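Long-range contacts in aminotransferase, class I (Staphylococcus aureus, PDB 2O1B), which probably catalyses the pyridoxal-5'-phosphate-dependent transfer of amino groups between amino acids and keto acids, as a class I aminotransferase: residues 86-90 and 291-295; 139-144 and 369-374; 363-367 and 377-381. One frame throughout, in Å; residues are numbered along the deposited sequence.

Contact 1. Residues 86-90 and 291-295; sequences GKEAF and QDAAI
The Phe90 ring lies against helix 288-300 with the backbone carbonyl O of Gln291 over one of its faces, while Ala294 CB and Ile295 CG1 reach it obliquely. The far end of the ring meets an apolar partner, CZ lying 3.7 Å from Ala294 CB. With CG anti to the backbone N (chi1 -166°), the ring is swung across Gln291, whose side chain passes it at about a right angle with the amide plane turned 40° from the ring plane; Phe90 CD2 comes within 3.6 Å of Gln291 OE1.

That same oxygen takes the backbone N-H of Lys87, at the N-cap position of helix 88-102. The N to OE1 distance is 2.6 Å, the angle at hydrogen is 178°, and the donor sits in the carbonyl plane on a lone pair. Gly86 CA also lies against OE1. The other end of the amide, NE2, is hydrogen-bonded to Met286 O, which fixes which way round the group lies.

Beyond its backbone, Lys87 sends a fully extended chain across Asp292, and NZ closes a salt bridge of 2.6 Å with Asp292 OD1 from the syn side, somewhat out of the carboxylate plane. On the remaining flank, Ile295 CG1 packs 3.6 Å from Phe90 CA, and Ile295 CD1 lies 3.8 Å from Ala89 CB.

The contact thus joins the first turn of helix 88-102 to helix 288-300 by three unlike means: a buried amide holding a backbone N-H, an ion pair at a partly exposed margin, and an aromatic ring against aliphatic groups. Since the amide is gripped at both ends, its rotation should be set by these bonds, whereas the ion pair would be expected to feel solvent more.

Contact 2. Residues 139-144 and 369-374; sequences PDPGYT and PFGENG. With PLP (pyridoxal-5'-phosphate), chain B.
Pro139, near the end of strand 135-140, meets Phe370 through a water lying 2.9 Å from Pro139 O and 3.0 Å from Phe370 O. Asp140 carries more of the contact. Its CG is anti to the backbone N (chi1 -176°), which brings OD1 round to accept Asn373 N at 2.9 Å on the syn side of the carboxylate. The Asn373 amide stacks on this carboxylate, with planes 29° apart, and its ND2 bonds to Asp140 O at 2.8 Å. That donor stands well above the carbonyl plane, although the oxygen lies close to the plane of the amide. Asp140 and Asn373 are therefore clasped twice.

A cis peptide leads into Pro141, whose CG rests 3.8 Å from Asn373 CB. The chain then turns so that Gly142 N reaches Phe370 O at 2.8 Å, in the carbonyl plane on a lone pair, while Gly142 O lies at the edge of the Phe370 ring. Tyr143 points away from residues 369-374 and lays one ring face on the cofactor, PLP C2 lying 3.5 Å above the ring plane and over its centre. Thr144 turns back, its CG2 making an off-centre CH-pi contact 4.2 Å from the Phe370 ring centroid.

In this enzyme Tyr81 of the second subunit also bonds to PLP. The loop after a central-sheet strand is thus tied down on both sides of an aromatic residue stacked on the pyridine ring, an arrangement typical of the active site of fold type I aminotransferases.

Contact 3. Residues 363-367 and 377-381; sequences LVAPG and YVRIS
Ala365 and Arg379 form the tight part of this hairpin, an antiparallel hydrogen-bonded pair. Arg379 N reaches Ala365 O at 2.6 Å with a nearly straight bond (174°), and Ala365 N returns to Arg379 O at 3.1 Å. On the face shared with Val378, Val364 CG2 packs 3.8 Å from Val378 CB, and Val364 CG1 runs beside Ile380 CG1, the two side chains pointing the same way. Leu356 and Leu341 extend this apolar layer.

Toward the connection the backbones stay close, but fewer side-chain atoms meet: Pro366 and Val378 form a non-hydrogen-bonded pair in which the proline ring touches little of the other strand. The last bond, Gly367 N to Tyr377 O at 2.9 Å, is bent to 133° at hydrogen. The partly exposed Tyr377 leads its ring away from residues 363-367 to stack with Trp340 of strand 338-342.

The opposite face holds the guanidinium of Arg379. Its chain bends at chi3 (69°), bringing NE to 3.8 Å from Ala365 CB, and NH1 bonds to Asn192 OD1, with NH2 bonding weakly to Ala53 O. The hairpin's main-chain bonds hold the strand, while Asn192, itself bonded to PLP, helps fix the guanidinium of an arginine whose side chain lies about 6 Å from the cofactor, consistent with the arginine that receives the substrate carboxylate in related aminotransferases.

Contacts 2 and 3 are neighbours, their centres 12 Å apart, whereas contact 1 lies on the opposite side of the chain's centre, with its centre about 34 Å from that of contact 2 and about 36 Å from that of contact 3. Along the chain, 86-90 and 139-144 come first, then 291-295, then 363-367, 369-374 and 377-381, so residues 369-374 belong to the connection between the two hairpin strands of contact 3. Contacts 2 and 3 touch where Phe370 CZ lies 3.4 Å from Arg379 NH1. Contact 2 therefore couples the seven-stranded sheet, through strand 135-140, to the four-stranded antiparallel sheet beside the cofactor, while contact 1 is a separate joint between helices 88-102 and 288-300.

Contact 1. Residues 86-90 and 291-295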
ATOM      1  N   GLY A  86      -4.948   5.900 -11.516  1.00 28.80           N
ATOM      2  CA  GLY A  86      -5.225   4.755 -12.376  1.00 28.10           C
ATOM      3  C   GLY A  86      -5.519   5.106 -13.812  1.00 27.99           C
ATOM      4  O   GLY A  86      -5.814   6.258 -14.135  1.00 27.90           O
ATOM      5  N   LYS A  87      -5.426   4.101 -14.677  1.00 27.77           N
ATOM      6  CA  LYS A  87      -5.737   4.263 -16.093  1.00 27.50           C
ATOM      7  C   LYS A  87      -7.218   4.565 -16.301  1.00 27.63           C
ATOM      8  O   LYS A  87      -8.074   4.075 -15.563  1.00 27.39           O
ATOM      9  CB  LYS A  87      -5.386   2.990 -16.861  1.00 27.91           C
ATOM     10  CG  LYS A  87      -3.902   2.687 -16.945  1.00 27.12           C
ATOM     11  CD  LYS A  87      -3.662   1.475 -17.807  1.00 26.86           C
ATOM     12  CE  LYS A  87      -2.201   1.175 -17.871  1.00 24.64           C
ATOM     13  NZ  LYS A  87      -1.948   0.106 -18.841  1.00 25.24           N
ATOM     14  N   GLU A  88      -7.511   5.372 -17.315  1.00 28.27           N
ATOM     15  CA  GLU A  88      -8.889   5.621 -17.729  1.00 28.21           C
ATOM     16  C   GLU A  88      -9.640   4.328 -18.033  1.00 27.30           C
ATOM     17  O   GLU A  88     -10.801   4.166 -17.643  1.00 26.82           O
ATOM     18  CB  GLU A  88      -8.921   6.539 -18.946  1.00 28.80           C
ATOM     19  CG  GLU A  88      -9.068   8.011 -18.598  1.00 32.31           C
ATOM     20  CD  GLU A  88     -10.422   8.322 -17.974  1.00 35.72           C
ATOM     21  OE1 GLU A  88     -11.459   8.159 -18.667  1.00 38.92           O
ATOM     22  OE2 GLU A  88     -10.443   8.725 -16.789  1.00 36.40           O
ATOM     23  N   ALA A  89      -8.971   3.415 -18.731  1.00 26.46           N
ATOM     24  CA  ALA A  89      -9.552   2.116 -19.061  1.00 25.99           C
ATOM     25  C   ALA A  89      -9.921   1.299 -17.808  1.00 25.97           C
ATOM     26  O   ALA A  89     -10.880   0.533 -17.839  1.00 25.92           O
ATOM     27  CB  ALA A  89      -8.624   1.334 -19.963  1.00 25.67           C
ATOM     28  N   PHE A  90      -9.165   1.472 -16.723  1.00 25.80           N
ATOM     29  CA  PHE A  90      -9.453   0.787 -15.447  1.00 25.85           C
ATOM     30  C   PHE A  90     -10.666   1.434 -14.798  1.00 26.03           C
ATOM     31  O   PHE A  90     -11.633   0.743 -14.466  1.00 25.41           O
ATOM     32  CB  PHE A  90      -8.213   0.767 -14.521  1.00 25.81           C
ATOM     33  CG  PHE A  90      -8.300  -0.210 -13.333  1.00 25.89           C
ATOM     34  CD1 PHE A  90      -9.293  -1.183 -13.243  1.00 26.74           C
ATOM     35  CD2 PHE A  90      -7.346  -0.153 -12.315  1.00 27.37           C
ATOM     36  CE1 PHE A  90      -9.351  -2.050 -12.141  1.00 27.00           C
ATOM     37  CE2 PHE A  90      -7.385  -1.025 -11.221  1.00 26.41           C
ATOM     38  CZ  PHE A  90      -8.389  -1.969 -11.135  1.00 27.12           C
ATOM     39  N   GLN A 291      -2.891  -3.245 -13.522  1.00 23.79           N
ATOM     40  CA  GLN A 291      -4.130  -2.580 -13.949  1.00 23.61           C
ATOM     41  C   GLN A 291      -4.740  -3.248 -15.188  1.00 23.27           C
ATOM     42  O   GLN A 291      -5.952  -3.470 -15.244  1.00 24.21           O
ATOM     43  CB  GLN A 291      -3.892  -1.091 -14.215  1.00 23.88           C
ATOM     44  CG  GLN A 291      -3.592  -0.238 -12.978  1.00 25.20           C
ATOM     45  CD  GLN A 291      -3.639   1.233 -13.307  1.00 25.65           C
ATOM     46  OE1 GLN A 291      -4.673   1.738 -13.751  1.00 28.32           O
ATOM     47  NE2 GLN A 291      -2.522   1.932 -13.111  1.00 24.87           N
ATOM     48  N   ASP A 292      -3.905  -3.583 -16.171  1.00 22.70           N
ATOM     49  CA  ASP A 292      -4.373  -4.232 -17.404  1.00 22.23           C
ATOM     50  C   ASP A 292      -4.985  -5.624 -17.158  1.00 22.47           C
ATOM     51  O   ASP A 292      -6.021  -5.971 -17.746  1.00 22.62           O
ATOM     52  CB  ASP A 292      -3.225  -4.320 -18.435  1.00 22.17           C
ATOM     53  CG  ASP A 292      -2.837  -2.946 -18.997  1.00 21.52           C
ATOM     54  OD1 ASP A 292      -3.529  -1.961 -18.656  1.00 21.59           O
ATOM     55  OD2 ASP A 292      -1.845  -2.837 -19.758  1.00 21.14           O
ATOM     56  N   ALA A 293      -4.342  -6.420 -16.301  1.00 22.03           N
ATOM     57  CA  ALA A 293      -4.878  -7.717 -15.906  1.00 21.46           C
ATOM     58  C   ALA A 293      -6.231  -7.568 -15.205  1.00 21.38           C
ATOM     59  O   ALA A 293      -7.147  -8.340 -15.458  1.00 20.85           O
ATOM     60  CB  ALA A 293      -3.896  -8.436 -15.009  1.00 21.03           C
ATOM     61  N   ALA A 294      -6.341  -6.569 -14.326  1.00 20.90           N
ATOM     62  CA  ALA A 294      -7.591  -6.247 -13.649  1.00 21.31           C
ATOM     63  C   ALA A 294      -8.709  -5.813 -14.615  1.00 21.63           C
ATOM     64  O   ALA A 294      -9.874  -6.217 -14.459  1.00 21.33           O
ATOM     65  CB  ALA A 294      -7.348  -5.183 -12.597  1.00 21.03           C
ATOM     66  N   ILE A 295      -8.343  -5.006 -15.612  1.00 22.01           N
ATOM     67  CA  ILE A 295      -9.267  -4.534 -16.638  1.00 22.62           C
ATOM     68  C   ILE A 295      -9.783  -5.748 -17.376  1.00 23.06           C
ATOM     69  O   ILE A 295     -10.985  -5.899 -17.589  1.00 23.47           O
ATOM     70  CB  ILE A 295      -8.556  -3.584 -17.656  1.00 22.98           C
ATOM     71  CG1 ILE A 295      -8.312  -2.202 -17.037  1.00 22.97           C
ATOM     72  CG2 ILE A 295      -9.366  -3.459 -18.975  1.00 22.30           C
ATOM     73  CD1 ILE A 295      -7.167  -1.409 -17.690  1.00 22.58           C
TER

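Contact 2. Residues 139-144 and 369-374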
ATOM      1  N   PRO A 139     -19.186  -4.642  12.872  1.00 24.08           N
ATOM      2  CA  PRO A 139     -20.024  -5.841  13.006  1.00 24.59           C
ATOM      3  C   PRO A 139     -19.423  -6.869  13.959  1.00 25.43           C
ATOM      4  O   PRO A 139     -18.237  -7.210  13.853  1.00 25.18           O
ATOM      5  CB  PRO A 139     -20.057  -6.417  11.581  1.00 24.51           C
ATOM      6  CG  PRO A 139     -19.725  -5.299  10.704  1.00 24.21           C
ATOM      7  CD  PRO A 139     -18.785  -4.413  11.474  1.00 24.29           C
ATOM      8  N   ASP A 140     -20.247  -7.329  14.898  1.00 26.27           N
ATOM      9  CA  ASP A 140     -19.884  -8.389  15.838  1.00 26.88           C
ATOM     10  C   ASP A 140     -20.953  -9.479  15.755  1.00 26.50           C
ATOM     11  O   ASP A 140     -22.068  -9.266  16.225  1.00 26.35           O
ATOM     12  CB  ASP A 140     -19.816  -7.810  17.251  1.00 27.38           C
ATOM     13  CG  ASP A 140     -19.356  -8.826  18.291  1.00 29.07           C
ATOM     14  OD1 ASP A 140     -19.169 -10.024  17.947  1.00 28.30           O
ATOM     15  OD2 ASP A 140     -19.183  -8.411  19.459  1.00 29.18           O
ATOM     16  N   PRO A 141     -20.625 -10.650  15.157  1.00 26.11           N
ATOM     17  CA  PRO A 141     -19.326 -11.066  14.654  1.00 25.79           C
ATOM     18  C   PRO A 141     -19.085 -10.508  13.276  1.00 25.39           C
ATOM     19  O   PRO A 141     -19.981 -10.508  12.444  1.00 25.22           O
ATOM     20  CB  PRO A 141     -19.443 -12.597  14.568  1.00 26.03           C
ATOM     21  CG  PRO A 141     -20.828 -12.945  15.061  1.00 25.22           C
ATOM     22  CD  PRO A 141     -21.628 -11.703  14.940  1.00 26.17           C
ATOM     23  N   GLY A 142     -17.872 -10.035  13.038  1.00 25.53           N
ATOM     24  CA  GLY A 142     -17.558  -9.402  11.776  1.00 25.54           C
ATOM     25  C   GLY A 142     -16.083  -9.503  11.479  1.00 25.74           C
ATOM     26  O   GLY A 142     -15.333 -10.127  12.223  1.00 25.50           O
ATOM     27  N   TYR A 143     -15.667  -8.853  10.400  1.00 26.00           N
ATOM     28  CA  TYR A 143     -14.317  -9.022   9.894  1.00 26.72           C
ATOM     29  C   TYR A 143     -13.265  -8.395  10.805  1.00 26.80           C
ATOM     30  O   TYR A 143     -13.505  -7.364  11.459  1.00 26.63           O
ATOM     31  CB  TYR A 143     -14.229  -8.494   8.474  1.00 26.81           C
ATOM     32  CG  TYR A 143     -13.002  -8.903   7.705  1.00 28.21           C
ATOM     33  CD1 TYR A 143     -12.711 -10.252   7.470  1.00 29.46           C
ATOM     34  CD2 TYR A 143     -12.168  -7.938   7.144  1.00 28.18           C
ATOM     35  CE1 TYR A 143     -11.592 -10.626   6.742  1.00 29.53           C
ATOM     36  CE2 TYR A 143     -11.059  -8.295   6.422  1.00 28.50           C
ATOM     37  CZ  TYR A 143     -10.783  -9.642   6.209  1.00 29.57           C
ATOM     38  OH  TYR A 143      -9.675  -9.991   5.475  1.00 30.62           O
ATOM     39  N   THR A 144     -12.110  -9.055  10.839  1.00 26.97           N
ATOM     40  CA  THR A 144     -11.048  -8.813  11.817  1.00 27.94           C
ATOM     41  C   THR A 144     -10.263  -7.515  11.592  1.00 27.55           C
ATOM     42  O   THR A 144      -9.783  -6.901  12.541  1.00 27.77           O
ATOM     43  CB  THR A 144     -10.031  -9.978  11.796  1.00 27.88           C
ATOM     44  OG1 THR A 144      -9.674 -10.268  10.434  1.00 29.95           O
ATOM     45  CG2 THR A 144     -10.635 -11.218  12.429  1.00 29.22           C
ATOM     46  N   PRO A 369     -11.566 -13.776  17.491  1.00 27.59           N
ATOM     47  CA  PRO A 369     -11.105 -12.563  16.812  1.00 27.59           C
ATOM     48  C   PRO A 369     -12.163 -11.856  15.954  1.00 27.25           C
ATOM     49  O   PRO A 369     -11.976 -10.700  15.601  1.00 28.23           O
ATOM     50  CB  PRO A 369      -9.951 -13.063  15.927  1.00 27.78           C
ATOM     51  CG  PRO A 369     -10.127 -14.520  15.833  1.00 28.10           C
ATOM     52  CD  PRO A 369     -10.736 -14.938  17.126  1.00 27.42           C
ATOM     53  N   PHE A 370     -13.259 -12.532  15.629  1.00 26.78           N
ATOM     54  CA  PHE A 370     -14.353 -11.913  14.872  1.00 25.99           C
ATOM     55  C   PHE A 370     -15.312 -11.135  15.781  1.00 25.82           C
ATOM     56  O   PHE A 370     -16.211 -10.428  15.309  1.00 26.14           O
ATOM     57  CB  PHE A 370     -15.090 -12.973  14.062  1.00 26.08           C
ATOM     58  CG  PHE A 370     -14.214 -13.689  13.071  1.00 25.40           C
ATOM     59  CD1 PHE A 370     -13.886 -13.091  11.862  1.00 24.85           C
ATOM     60  CD2 PHE A 370     -13.707 -14.960  13.356  1.00 25.50           C
ATOM     61  CE1 PHE A 370     -13.074 -13.740  10.945  1.00 24.99           C
ATOM     62  CE2 PHE A 370     -12.901 -15.626  12.438  1.00 25.45           C
ATOM     63  CZ  PHE A 370     -12.578 -15.018  11.236  1.00 25.22           C
ATOM     64  N   GLY A 371     -15.080 -11.239  17.084  1.00 25.50           N
ATOM     65  CA  GLY A 371     -15.840 -10.501  18.082  1.00 25.17           C
ATOM     66  C   GLY A 371     -16.337 -11.403  19.193  1.00 25.74           C
ATOM     67  O   GLY A 371     -16.289 -12.637  19.067  1.00 25.09           O
ATOM     68  N   GLU A 372     -16.798 -10.761  20.274  0.50 25.48           N
ATOM     69  CA  GLU A 372     -17.423 -11.390  21.436  0.50 26.03           C
ATOM     70  C   GLU A 372     -18.499 -12.414  21.052  0.50 25.57           C
ATOM     71  O   GLU A 372     -18.599 -13.484  21.656  0.50 25.78           O
ATOM     72  CB  GLU A 372     -18.049 -10.292  22.313  0.50 25.84           C
ATOM     73  CG  GLU A 372     -18.033 -10.539  23.822  0.50 27.18           C
ATOM     74  CD  GLU A 372     -18.442  -9.304  24.621  0.50 27.07           C
ATOM     75  OE1 GLU A 372     -18.548  -8.214  24.017  0.50 28.84           O
ATOM     76  OE2 GLU A 372     -18.658  -9.413  25.853  0.50 28.29           O
ATOM     77  N   ASN A 373     -19.298 -12.073  20.046  1.00 25.28           N
ATOM     78  CA  ASN A 373     -20.390 -12.917  19.576  1.00 24.69           C
ATOM     79  C   ASN A 373     -19.922 -14.153  18.811  1.00 24.41           C
ATOM     80  O   ASN A 373     -20.737 -15.004  18.455  1.00 24.14           O
ATOM     81  CB  ASN A 373     -21.373 -12.116  18.724  1.00 24.52           C
ATOM     82  CG  ASN A 373     -22.157 -11.121  19.534  1.00 24.60           C
ATOM     83  OD1 ASN A 373     -22.287 -11.263  20.757  1.00 25.39           O
ATOM     84  ND2 ASN A 373     -22.679 -10.097  18.869  1.00 23.62           N
ATOM     85  N   GLY A 374     -18.617 -14.236  18.564  1.00 24.44           N
ATOM     86  CA  GLY A 374     -18.000 -15.393  17.932  1.00 24.65           C
ATOM     87  C   GLY A 374     -17.374 -16.334  18.952  1.00 24.76           C
ATOM     88  O   GLY A 374     -16.805 -17.345  18.581  1.00 24.39           O
TER
HETATM   89  N1  PLP B 400     -12.986  -8.016   3.654  1.00 16.80           N
HETATM   90  C2  PLP B 400     -13.464  -9.304   3.809  1.00 18.21           C
HETATM   91  C2A PLP B 400     -14.815  -9.518   4.434  1.00 17.70           C
HETATM   92  C3  PLP B 400     -12.686 -10.368   3.345  1.00 17.69           C
HETATM   93  O3  PLP B 400     -13.116 -11.658   3.471  1.00 20.28           O
HETATM   94  C4  PLP B 400     -11.444 -10.123   2.745  1.00 18.49           C
HETATM   95  C4A PLP B 400     -10.918 -11.161   1.799  1.00 17.73           C
HETATM   96  C5  PLP B 400     -10.967  -8.817   2.612  1.00 18.05           C
HETATM   97  C6  PLP B 400     -11.752  -7.761   3.076  1.00 18.26           C
HETATM   98  C5A PLP B 400      -9.608  -8.523   1.991  1.00 19.43           C
HETATM   99  O4P PLP B 400      -9.603  -8.687   0.585  1.00 21.63           O
HETATM  100  P   PLP B 400      -8.315  -8.259  -0.292  1.00 20.36           P
HETATM  101  O1P PLP B 400      -7.604  -9.512  -0.776  1.00 18.00           O
HETATM  102  O2P PLP B 400      -7.421  -7.437   0.597  1.00 18.93           O
HETATM  103  O3P PLP B 400      -8.820  -7.469  -1.466  1.00 19.72           O
HETATM  104  O   HOH W   1     -16.032  -7.459  15.666  1.00 28.93           O

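Contact 3. Residues 363-367 and 377-381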
ATOM      1  N   LEU A 363      -7.528 -27.528  10.922  1.00 25.63           N
ATOM      2  CA  LEU A 363      -7.313 -26.145  11.321  1.00 26.27           C
ATOM      3  C   LEU A 363      -8.564 -25.345  10.988  1.00 25.70           C
ATOM      4  O   LEU A 363      -9.030 -25.357   9.852  1.00 25.31           O
ATOM      5  CB  LEU A 363      -6.106 -25.533  10.612  1.00 26.46           C
ATOM      6  CG  LEU A 363      -5.133 -24.627  11.387  1.00 27.91           C
ATOM      7  CD1 LEU A 363      -4.608 -23.523  10.450  1.00 27.95           C
ATOM      8  CD2 LEU A 363      -5.717 -24.015  12.657  1.00 27.31           C
ATOM      9  N   VAL A 364      -9.123 -24.674  11.990  1.00 25.37           N
ATOM     10  CA  VAL A 364     -10.268 -23.810  11.746  1.00 25.42           C
ATOM     11  C   VAL A 364      -9.942 -22.423  12.251  1.00 25.66           C
ATOM     12  O   VAL A 364      -8.950 -22.228  12.961  1.00 25.72           O
ATOM     13  CB  VAL A 364     -11.585 -24.327  12.417  1.00 25.14           C
ATOM     14  CG1 VAL A 364     -11.987 -25.693  11.863  1.00 24.98           C
ATOM     15  CG2 VAL A 364     -11.469 -24.344  13.951  1.00 24.57           C
ATOM     16  N   ALA A 365     -10.780 -21.467  11.885  1.00 25.62           N
ATOM     17  CA  ALA A 365     -10.678 -20.137  12.433  1.00 26.06           C
ATOM     18  C   ALA A 365     -11.613 -20.009  13.632  1.00 26.12           C
ATOM     19  O   ALA A 365     -12.827 -20.162  13.494  1.00 26.36           O
ATOM     20  CB  ALA A 365     -11.004 -19.099  11.376  1.00 25.84           C
ATOM     21  N   PRO A 366     -11.045 -19.725  14.812  1.00 26.17           N
ATOM     22  CA  PRO A 366     -11.846 -19.494  16.002  1.00 26.54           C
ATOM     23  C   PRO A 366     -12.703 -18.244  15.842  1.00 26.68           C
ATOM     24  O   PRO A 366     -12.267 -17.262  15.246  1.00 26.35           O
ATOM     25  CB  PRO A 366     -10.793 -19.282  17.101  1.00 26.76           C
ATOM     26  CG  PRO A 366      -9.565 -18.839  16.384  1.00 25.96           C
ATOM     27  CD  PRO A 366      -9.600 -19.608  15.092  1.00 26.36           C
ATOM     28  N   GLY A 367     -13.911 -18.284  16.383  1.00 26.80           N
ATOM     29  CA  GLY A 367     -14.805 -17.142  16.313  1.00 26.86           C
ATOM     30  C   GLY A 367     -14.330 -15.920  17.074  1.00 26.82           C
ATOM     31  O   GLY A 367     -14.764 -14.806  16.776  1.00 26.61           O
ATOM     32  N   TYR A 377     -18.321 -20.113  18.407  1.00 23.07           N
ATOM     33  CA  TYR A 377     -18.372 -20.605  17.037  1.00 22.38           C
ATOM     34  C   TYR A 377     -16.975 -20.731  16.466  1.00 22.46           C
ATOM     35  O   TYR A 377     -16.042 -20.114  16.955  1.00 21.98           O
ATOM     36  CB  TYR A 377     -19.105 -19.636  16.125  1.00 22.26           C
ATOM     37  CG  TYR A 377     -20.575 -19.502  16.363  1.00 21.59           C
ATOM     38  CD1 TYR A 377     -21.486 -20.229  15.604  1.00 20.18           C
ATOM     39  CD2 TYR A 377     -21.061 -18.642  17.344  1.00 21.27           C
ATOM     40  CE1 TYR A 377     -22.842 -20.114  15.820  1.00 20.06           C
ATOM     41  CE2 TYR A 377     -22.419 -18.514  17.559  1.00 22.23           C
ATOM     42  CZ  TYR A 377     -23.301 -19.256  16.795  1.00 21.54           C
ATOM     43  OH  TYR A 377     -24.659 -19.124  17.001  1.00 23.14           O
ATOM     44  N   VAL A 378     -16.863 -21.509  15.403  1.00 22.51           N
ATOM     45  CA  VAL A 378     -15.659 -21.545  14.602  1.00 22.96           C
ATOM     46  C   VAL A 378     -16.038 -21.356  13.137  1.00 23.68           C
ATOM     47  O   VAL A 378     -17.149 -21.711  12.727  1.00 23.06           O
ATOM     48  CB  VAL A 378     -14.849 -22.851  14.817  1.00 22.85           C
ATOM     49  CG1 VAL A 378     -14.353 -22.938  16.268  1.00 21.90           C
ATOM     50  CG2 VAL A 378     -15.679 -24.085  14.446  1.00 22.31           C
ATOM     51  N   ARG A 379     -15.115 -20.777  12.368  1.00 24.55           N
ATOM     52  CA  ARG A 379     -15.307 -20.560  10.941  1.00 26.09           C
ATOM     53  C   ARG A 379     -14.577 -21.636  10.143  1.00 27.30           C
ATOM     54  O   ARG A 379     -13.401 -21.934  10.391  1.00 27.65           O
ATOM     55  CB  ARG A 379     -14.788 -19.171  10.558  1.00 26.03           C
ATOM     56  CG  ARG A 379     -15.257 -18.659   9.198  1.00 26.15           C
ATOM     57  CD  ARG A 379     -14.423 -17.445   8.771  1.00 25.33           C
ATOM     58  NE  ARG A 379     -13.044 -17.829   8.458  1.00 27.15           N
ATOM     59  CZ  ARG A 379     -12.080 -16.989   8.076  1.00 28.90           C
ATOM     60  NH1 ARG A 379     -12.321 -15.686   7.931  1.00 28.77           N
ATOM     61  NH2 ARG A 379     -10.866 -17.458   7.817  1.00 27.47           N
ATOM     62  N   ILE A 380     -15.282 -22.214   9.187  1.00 28.57           N
ATOM     63  CA  ILE A 380     -14.784 -23.360   8.438  1.00 30.37           C
ATOM     64  C   ILE A 380     -14.786 -23.005   6.962  1.00 31.46           C
ATOM     65  O   ILE A 380     -15.839 -22.716   6.387  1.00 32.05           O
ATOM     66  CB  ILE A 380     -15.652 -24.605   8.709  1.00 30.32           C
ATOM     67  CG1 ILE A 380     -15.385 -25.124  10.135  1.00 30.53           C
ATOM     68  CG2 ILE A 380     -15.414 -25.684   7.654  1.00 30.43           C
ATOM     69  CD1 ILE A 380     -16.282 -26.262  10.568  1.00 30.83           C
ATOM     70  N   SER A 381     -13.601 -22.996   6.362  1.00 32.59           N
ATOM     71  CA  SER A 381     -13.460 -22.633   4.952  1.00 33.55           C
ATOM     72  C   SER A 381     -13.728 -23.811   4.031  1.00 34.39           C
ATOM     73  O   SER A 381     -13.145 -24.884   4.194  1.00 34.03           O
ATOM     74  CB  SER A 381     -12.068 -22.093   4.678  1.00 33.57           C
ATOM     75  OG  SER A 381     -11.893 -21.834   3.289  1.00 34.01           O
TER